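Local coordinates for cruciform cutting endonuclease 1, mitochondrial (Schizosaccharomyces pombe, PDB 1KCF), which resolves Holliday junctions in mitochondrial DNA, acting as a homodimeric, magnesium-dependent endonuclease that cuts four-way junctions at the point of strand exchange, at residues 45-59 with 227-240. Residues are numbered along the deposited sequence; the frame is centred on the assembly and turned at random.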
# COMPACT_ATOMS: atom_id res chain seq x y z
N ILE A 45 6.93 -14.70 -3.70
CA ILE A 45 5.97 -13.98 -4.53
C ILE A 45 6.56 -12.89 -5.40
O ILE A 45 7.33 -12.04 -4.94
CB ILE A 45 4.87 -13.35 -3.66
CG1 ILE A 45 4.07 -14.44 -2.96
CG2 ILE A 45 3.96 -12.49 -4.53
CD1 ILE A 45 3.04 -13.91 -1.99
N ASP A 46 6.20 -12.93 -6.68
CA ASP A 46 6.64 -11.94 -7.66
C ASP A 46 5.44 -11.05 -7.91
O ASP A 46 4.53 -11.44 -8.64
CB ASP A 46 7.04 -12.62 -8.96
CG ASP A 46 8.52 -12.52 -9.23
OD1 ASP A 46 9.07 -11.41 -9.13
OD2 ASP A 46 9.13 -13.57 -9.54
N LEU A 47 5.44 -9.87 -7.30
CA LEU A 47 4.32 -8.94 -7.43
C LEU A 47 4.02 -8.46 -8.85
O LEU A 47 4.89 -7.93 -9.54
CB LEU A 47 4.52 -7.73 -6.53
CG LEU A 47 4.45 -7.99 -5.02
CD1 LEU A 47 4.82 -6.71 -4.28
CD2 LEU A 47 3.06 -8.46 -4.65
N GLY A 48 2.77 -8.67 -9.24
CA GLY A 48 2.29 -8.27 -10.55
C GLY A 48 0.80 -8.51 -10.51
O GLY A 48 0.32 -9.25 -9.65
N ILE A 49 0.05 -7.90 -11.42
CA ILE A 49 -1.39 -8.11 -11.43
C ILE A 49 -1.78 -9.10 -12.53
O ILE A 49 -2.43 -10.10 -12.26
CB ILE A 49 -2.14 -6.77 -11.61
CG1 ILE A 49 -1.84 -5.86 -10.42
CG2 ILE A 49 -3.64 -7.02 -11.71
CD1 ILE A 49 -2.45 -4.48 -10.52
N LYS A 50 -1.34 -8.83 -13.75
CA LYS A 50 -1.67 -9.72 -14.85
C LYS A 50 -0.69 -10.88 -14.94
O LYS A 50 -0.92 -11.84 -15.70
CB LYS A 50 -1.74 -8.94 -16.17
CG LYS A 50 -2.88 -7.92 -16.17
CD LYS A 50 -3.08 -7.27 -17.53
CE LYS A 50 -4.22 -6.25 -17.47
NZ LYS A 50 -4.50 -5.62 -18.79
N ASN A 51 0.39 -10.81 -14.18
CA ASN A 51 1.38 -11.89 -14.16
C ASN A 51 1.91 -12.13 -12.75
O ASN A 51 3.12 -12.17 -12.51
CB ASN A 51 2.54 -11.59 -15.12
CG ASN A 51 3.35 -10.38 -14.72
OD1 ASN A 51 4.46 -10.19 -15.21
ND2 ASN A 51 2.81 -9.56 -13.83
N PHE A 52 0.98 -12.27 -11.81
CA PHE A 52 1.32 -12.54 -10.42
C PHE A 52 1.95 -13.92 -10.43
O PHE A 52 1.38 -14.87 -10.98
CB PHE A 52 0.05 -12.55 -9.57
CG PHE A 52 0.30 -12.83 -8.11
CD1 PHE A 52 0.70 -11.82 -7.24
CD2 PHE A 52 0.12 -14.11 -7.60
CE1 PHE A 52 0.91 -12.08 -5.89
CE2 PHE A 52 0.33 -14.38 -6.25
CZ PHE A 52 0.72 -13.36 -5.39
N SER A 53 3.13 -14.06 -9.85
CA SER A 53 3.79 -15.35 -9.81
C SER A 53 4.17 -15.72 -8.39
O SER A 53 4.49 -14.85 -7.58
CB SER A 53 5.03 -15.35 -10.70
OG SER A 53 5.62 -16.63 -10.74
N TYR A 54 4.12 -17.01 -8.08
CA TYR A 54 4.47 -17.48 -6.74
C TYR A 54 5.07 -18.87 -6.80
O TYR A 54 4.79 -19.64 -7.72
CB TYR A 54 3.22 -17.48 -5.84
CG TYR A 54 2.21 -18.54 -6.21
CD1 TYR A 54 2.35 -19.86 -5.77
CD2 TYR A 54 1.11 -18.23 -7.02
CE1 TYR A 54 1.43 -20.84 -6.12
CE2 TYR A 54 0.18 -19.21 -7.38
CZ TYR A 54 0.35 -20.52 -6.92
OH TYR A 54 -0.55 -21.50 -7.27
N CYS A 55 5.91 -19.18 -5.83
CA CYS A 55 6.55 -20.49 -5.73
C CYS A 55 6.55 -20.84 -4.24
O CYS A 55 7.11 -20.11 -3.42
CB CYS A 55 7.99 -20.44 -6.26
SG CYS A 55 8.81 -22.07 -6.42
N PHE A 56 5.89 -21.94 -3.89
CA PHE A 56 5.81 -22.37 -2.50
C PHE A 56 6.72 -23.59 -2.38
O PHE A 56 6.49 -24.61 -3.04
CB PHE A 56 4.35 -22.72 -2.16
CG PHE A 56 4.12 -23.05 -0.71
CD1 PHE A 56 4.58 -22.21 0.30
CD2 PHE A 56 3.41 -24.19 -0.35
CE1 PHE A 56 4.34 -22.49 1.64
CE2 PHE A 56 3.16 -24.48 0.99
CZ PHE A 56 3.63 -23.63 1.99
N ALA A 57 7.75 -23.49 -1.55
CA ALA A 57 8.70 -24.58 -1.39
C ALA A 57 9.24 -24.76 0.02
O ALA A 57 9.00 -23.95 0.91
CB ALA A 57 9.86 -24.36 -2.35
N SER A 58 9.99 -25.85 0.21
CA SER A 58 10.60 -26.18 1.50
C SER A 58 12.01 -26.72 1.26
O SER A 58 12.28 -27.32 0.22
CB SER A 58 9.77 -27.24 2.23
OG SER A 58 8.46 -26.77 2.51
N GLN A 59 12.90 -26.52 2.23
CA GLN A 59 14.26 -27.00 2.09
C GLN A 59 14.36 -28.42 2.63
O GLN A 59 13.94 -28.70 3.75
CB GLN A 59 15.24 -26.10 2.83
CG GLN A 59 16.69 -26.40 2.51
CD GLN A 59 17.43 -25.17 2.01
OE1 GLN A 59 17.66 -24.22 2.75
NE2 GLN A 59 17.81 -25.19 0.73
N ASP A 227 8.16 -16.01 -16.12
CA ASP A 227 7.58 -15.52 -14.88
C ASP A 227 7.66 -16.57 -13.78
O ASP A 227 7.92 -16.23 -12.62
CB ASP A 227 6.13 -15.07 -15.10
CG ASP A 227 6.03 -13.85 -16.03
OD1 ASP A 227 7.07 -13.20 -16.27
OD2 ASP A 227 4.92 -13.54 -16.50
N MET A 228 7.45 -17.84 -14.13
CA MET A 228 7.53 -18.92 -13.14
C MET A 228 8.96 -19.09 -12.67
O MET A 228 9.22 -19.33 -11.49
CB MET A 228 7.05 -20.25 -13.74
CG MET A 228 5.58 -20.30 -14.13
SD MET A 228 5.06 -22.00 -14.48
CE MET A 228 5.68 -22.23 -16.11
N ALA A 229 9.90 -19.00 -13.61
CA ALA A 229 11.31 -19.15 -13.29
C ALA A 229 11.71 -18.05 -12.32
O ALA A 229 12.48 -18.28 -11.39
CB ALA A 229 12.15 -19.07 -14.56
N ASP A 230 11.15 -16.86 -12.52
CA ASP A 230 11.47 -15.74 -11.66
C ASP A 230 11.14 -16.04 -10.19
O ASP A 230 12.00 -15.89 -9.32
CB ASP A 230 10.71 -14.49 -12.11
CG ASP A 230 11.47 -13.22 -11.83
OD1 ASP A 230 12.54 -13.04 -12.46
OD2 ASP A 230 11.02 -12.41 -10.99
N SER A 231 9.91 -16.46 -9.91
CA SER A 231 9.54 -16.76 -8.53
C SER A 231 10.31 -17.95 -7.97
O SER A 231 10.61 -18.01 -6.78
CB SER A 231 8.03 -16.99 -8.39
OG SER A 231 7.60 -18.13 -9.13
N ALA A 232 10.63 -18.92 -8.83
CA ALA A 232 11.37 -20.09 -8.39
C ALA A 232 12.79 -19.69 -7.98
O ALA A 232 13.35 -20.24 -7.03
CB ALA A 232 11.42 -21.14 -9.50
N LEU A 233 13.38 -18.74 -8.69
CA LEU A 233 14.73 -18.28 -8.37
C LEU A 233 14.73 -17.45 -7.10
O LEU A 233 15.73 -17.38 -6.38
CB LEU A 233 15.32 -17.46 -9.52
CG LEU A 233 15.68 -18.22 -10.80
CD1 LEU A 233 15.93 -17.24 -11.92
CD2 LEU A 233 16.90 -19.09 -10.55
N ILE A 234 13.60 -16.81 -6.82
CA ILE A 234 13.48 -16.00 -5.61
C ILE A 234 13.48 -16.93 -4.39
O ILE A 234 14.31 -16.79 -3.50
CB ILE A 234 12.17 -15.17 -5.62
CG1 ILE A 234 12.29 -14.03 -6.63
CG2 ILE A 234 11.88 -14.62 -4.23
CD1 ILE A 234 11.01 -13.22 -6.79
N ALA A 235 12.55 -17.88 -4.38
CA ALA A 235 12.42 -18.83 -3.28
C ALA A 235 13.68 -19.67 -3.08
O ALA A 235 14.25 -19.69 -1.99
CB ALA A 235 11.23 -19.75 -3.51
N SER A 236 14.11 -20.37 -4.13
CA SER A 236 15.29 -21.22 -4.02
C SER A 236 16.53 -20.40 -3.69
O SER A 236 17.39 -20.85 -2.94
CB SER A 236 15.51 -22.01 -5.32
OG SER A 236 15.87 -21.17 -6.39
N GLY A 237 16.61 -19.19 -4.24
CA GLY A 237 17.76 -18.35 -3.97
C GLY A 237 17.83 -17.98 -2.50
O GLY A 237 18.88 -18.06 -1.88
N TRP A 238 16.69 -17.59 -1.93
CA TRP A 238 16.64 -17.20 -0.53
C TRP A 238 16.89 -18.38 0.41
O TRP A 238 17.55 -18.24 1.45
CB TRP A 238 15.28 -16.59 -0.21
CG TRP A 238 15.16 -16.10 1.19
CD1 TRP A 238 15.55 -14.88 1.67
CD2 TRP A 238 14.61 -16.81 2.30
NE1 TRP A 238 15.27 -14.78 3.01
CE2 TRP A 238 14.69 -15.96 3.43
CE3 TRP A 238 14.05 -18.08 2.46
CZ2 TRP A 238 14.24 -16.34 4.69
CZ3 TRP A 238 13.60 -18.47 3.72
CH2 TRP A 238 13.70 -17.59 4.82
N MET A 239 16.36 -19.54 0.06
CA MET A 239 16.54 -20.72 0.90
C MET A 239 18.00 -21.13 0.95
O MET A 239 18.49 -21.60 1.97
CB MET A 239 15.68 -21.86 0.39
CG MET A 239 14.20 -21.64 0.63
SD MET A 239 13.16 -22.72 -0.36
CE MET A 239 13.72 -24.29 0.18
N ARG A 240 18.71 -20.95 -0.16
CA ARG A 240 20.12 -21.30 -0.21
C ARG A 240 20.92 -20.31 0.62
O ARG A 240 21.91 -20.69 1.26
CB ARG A 240 20.63 -21.33 -1.65
CG ARG A 240 19.95 -22.39 -2.52
CD ARG A 240 20.65 -22.57 -3.86
NE ARG A 240 21.89 -23.34 -3.74
CZ ARG A 240 22.71 -23.60 -4.76
NH1 ARG A 240 22.43 -23.16 -5.97
NH2 ARG A 240 23.81 -24.31 -4.55
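Helix 227-240 lies against the hairpin of strands 45-47 and 52-59. Its axis passes 6.8 Å from that of strand 52-59, their N-to-C directions 41° apart, whereas strand 45-47 runs at 130° to the helix; Tyr54 and Ser231 bring their CA atoms to 5.4 Å. Alternate residues of the second strand, Ser53, Cys55 and Ala57, turn toward the helix. All are small, as are Ser231, Ala232 and Ala235 on the helix, consistent with the close approach. Ser53 holds its hydroxyl anti to the backbone N (chi1 -176°), aimed at the helix, where its OG makes a 3.0 Å hydrogen bond with Ser231 OG. Further along, Cys55 SG rests 4.1 Å from Ala232 CB, and Met239 sets its SD against the methyl of Ala57. Asp46, on strand 45-47, crosses Asp230 of the helix at about a right angle, Asp46 OD2 standing 2.6 Å from Asp230 OD2. The CD1 methyl of Ile234 lies close beside the Asp46 carboxylate, 3.3 Å from OD2. With an asparagine here, one carboxylate oxygen is gone and Asp230 would probably be left without its acidic partner for the metal. Asp46 and Asp230 belong to the magnesium-binding site, and pairing an acid from the first strand with one from a late helix is characteristic of the RNase H-like fold of RuvC-family resolvases. Two carboxylates converging like this suit a divalent cation, with Asp230 OD1 held by a salt bridge to Arg191 and a hydrogen bond from Tyr172.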